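Local coordinates for protein methyltransferase (Streptomyces regensis, PDB 5N5D) that probably transfers a methyl group from bound S-adenosylmethionine to a hydroxyl group during synthesis of the pyrrolobenzodiazepine tomaymycin, at residues L123-L126 and P127-R131. Sequence-based numbering, arbitrary orientation.
Sequences LDIL and PTLDR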
ATOM      1  N   LEU A 123     -25.547   1.124   6.553  1.00 20.11           N
ATOM      2  CA  LEU A 123     -26.014  -0.110   7.177  1.00 20.44           C
ATOM      3  C   LEU A 123     -27.418  -0.492   6.722  1.00 22.01           C
ATOM      4  O   LEU A 123     -27.801  -1.661   6.854  1.00 21.85           O
ATOM      5  CB  LEU A 123     -25.960   0.005   8.702  1.00 21.81           C
ATOM      6  CG  LEU A 123     -24.563  -0.012   9.331  1.00 22.85           C
ATOM      7  CD1 LEU A 123     -24.661   0.054  10.845  1.00 24.23           C
ATOM      8  CD2 LEU A 123     -23.743  -1.232   8.910  1.00 22.46           C
ATOM      9  N   ASP A 124     -28.188   0.457   6.188  1.00 21.89           N
ATOM     10  CA  ASP A 124     -29.471   0.125   5.576  1.00 22.80           C
ATOM     11  C   ASP A 124     -29.296  -0.394   4.155  1.00 21.99           C
ATOM     12  O   ASP A 124     -30.052  -1.268   3.718  1.00 23.50           O
ATOM     13  CB  ASP A 124     -30.386   1.355   5.559  1.00 24.70           C
ATOM     14  CG  ASP A 124     -30.806   1.803   6.949  1.00 28.79           C
ATOM     15  OD1 ASP A 124     -30.814   0.970   7.877  1.00 30.09           O
ATOM     16  OD2 ASP A 124     -31.150   2.998   7.108  1.00 30.63           O
ATOM     17  N   ILE A 125     -28.299   0.120   3.434  1.00 19.60           N
ATOM     18  CA  ILE A 125     -28.139  -0.219   2.024  0.69 19.93           C
ATOM     19  C   ILE A 125     -27.384  -1.531   1.856  1.00 19.80           C
ATOM     20  O   ILE A 125     -27.720  -2.342   0.985  1.00 20.20           O
ATOM     21  CB  ILE A 125     -27.438   0.940   1.294  0.69 21.53           C
ATOM     22  CG1 ILE A 125     -28.383   2.139   1.213  0.69 22.78           C
ATOM     23  CG2 ILE A 125     -26.985   0.515  -0.101  0.69 21.45           C
ATOM     24  CD1 ILE A 125     -27.682   3.460   1.106  0.69 22.10           C
ATOM     25  N   LEU A 126     -26.350  -1.757   2.665  1.00 19.82           N
ATOM     26  CA  LEU A 126     -25.481  -2.917   2.476  1.00 18.30           C
ATOM     27  C   LEU A 126     -26.230  -4.241   2.367  1.00 19.17           C
ATOM     28  O   LEU A 126     -25.916  -5.025   1.458  1.00 19.18           O
ATOM     29  CB  LEU A 126     -24.448  -2.945   3.613  1.00 17.13           C
ATOM     30  CG  LEU A 126     -23.343  -1.885   3.472  1.00 16.68           C
ATOM     31  CD1 LEU A 126     -22.616  -1.637   4.793  1.00 17.30           C
ATOM     32  CD2 LEU A 126     -22.352  -2.297   2.401  1.00 16.65           C
ATOM     33  N   PRO A 127     -27.209  -4.560   3.217  1.00 18.73           N
ATOM     34  CA  PRO A 127     -27.906  -5.846   3.036  1.00 20.31           C
ATOM     35  C   PRO A 127     -28.580  -5.987   1.684  1.00 21.19           C
ATOM     36  O   PRO A 127     -28.740  -7.117   1.200  1.00 24.55           O
ATOM     37  CB  PRO A 127     -28.922  -5.874   4.189  1.00 22.92           C
ATOM     38  CG  PRO A 127     -28.941  -4.508   4.761  1.00 24.39           C
ATOM     39  CD  PRO A 127     -27.624  -3.878   4.454  1.00 21.99           C
ATOM     40  N   THR A 128     -28.971  -4.877   1.047  1.00 19.93           N
ATOM     41  CA  THR A 128     -29.630  -4.934  -0.255  1.00 22.31           C
ATOM     42  C   THR A 128     -28.670  -5.283  -1.379  1.00 22.98           C
ATOM     43  O   THR A 128     -29.123  -5.542  -2.502  1.00 24.62           O
ATOM     44  CB  THR A 128     -30.308  -3.602  -0.597  1.00 25.17           C
ATOM     45  OG1 THR A 128     -29.330  -2.648  -1.039  1.00 25.47           O
ATOM     46  CG2 THR A 128     -31.063  -3.039   0.606  1.00 27.75           C
ATOM     47  N   LEU A 129     -27.369  -5.288  -1.109  1.00 22.08           N
ATOM     48  CA  LEU A 129     -26.362  -5.580  -2.116  1.00 22.47           C
ATOM     49  C   LEU A 129     -25.998  -7.056  -2.184  1.00 22.41           C
ATOM     50  O   LEU A 129     -25.249  -7.454  -3.085  1.00 21.71           O
ATOM     51  CB  LEU A 129     -25.100  -4.755  -1.839  1.00 21.03           C
ATOM     52  CG  LEU A 129     -25.303  -3.238  -1.747  1.00 19.26           C
ATOM     53  CD1 LEU A 129     -23.962  -2.555  -1.562  1.00 19.33           C
ATOM     54  CD2 LEU A 129     -26.026  -2.681  -2.972  1.00 20.33           C
ATOM     55  N   ASP A 130     -26.506  -7.880  -1.269  1.00 21.11           N
ATOM     56  CA  ASP A 130     -26.185  -9.303  -1.264  1.00 23.29           C
ATOM     57  C   ASP A 130     -27.105  -9.984  -2.273  1.00 23.63           C
ATOM     58  O   ASP A 130     -28.102 -10.621  -1.931  1.00 24.44           O
ATOM     59  CB  ASP A 130     -26.335  -9.877   0.139  1.00 27.04           C
ATOM     60  CG  ASP A 130     -25.625 -11.204   0.308  1.00 34.07           C
ATOM     61  OD1 ASP A 130     -25.085 -11.726  -0.690  1.00 34.73           O
ATOM     62  OD2 ASP A 130     -25.599 -11.720   1.444  1.00 35.82           O
ATOM     63  N   ARG A 131     -26.764  -9.826  -3.550  1.00 22.90           N
ATOM     64  CA  ARG A 131     -27.599 -10.342  -4.621  1.00 23.67           C
ATOM     65  C   ARG A 131     -26.735 -10.636  -5.838  1.00 24.32           C
ATOM     66  O   ARG A 131     -25.694  -9.993  -6.025  1.00 23.98           O
ATOM     67  CB  ARG A 131     -28.699  -9.339  -4.986  1.00 24.19           C
ATOM     68  CG  ARG A 131     -28.159  -8.026  -5.514  1.00 24.67           C
ATOM     69  CD  ARG A 131     -29.261  -7.001  -5.674  1.00 26.11           C
ATOM     70  NE  ARG A 131     -30.354  -7.506  -6.498  1.00 28.14           N
ATOM     71  CZ  ARG A 131     -31.486  -6.848  -6.727  1.00 30.68           C
ATOM     72  NH1 ARG A 131     -31.670  -5.643  -6.199  1.00 32.34           N
ATOM     73  NH2 ARG A 131     -32.429  -7.387  -7.489  1.00 33.21           N
TER
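At the C-terminal end of helix 122-125 of this Rossmann-like methyltransferase, helical backbone angles run on through Leu129, and Ile125, Leu126, Thr128 and Leu129 hold the turn together with i to i+3 bonds. Ile125 O takes two donors from Thr128. Thr128 OG1 lies in the carbonyl plane of Ile125 on a lone pair, 2.6 Å from Ile125 O, whereas Thr128 N stands above that plane at 2.8 Å from the same oxygen. With chi1 at 78°, Thr128 OG1 sits between its own N and carbonyl carbon, a torsion that turns the hydroxyl back to Ile125 O, a task suited to a short hydroxyl side chain. Leu129 N makes a straighter bond to Leu126 O (3.0 Å, 160° at the hydrogen). Pro127 has no N-H to give; its ring lies back along the helix, CD 3.3 Å from Leu123 O and CG 3.6 Å from Asp124 O. Replacing Pro127 with glycine would probably let the backbone turn more freely here and leave a gap beside Leu123 O and Trp155. The buried side chains of Leu126 and Leu129 pack on Leu66 of strand 64-68, with Ile92 and Val90 of strand 88-93 alongside, while Pro127 meets helix 149-158 at Trp155 and Asp130 salt-bridges Lys158 at that helix's end.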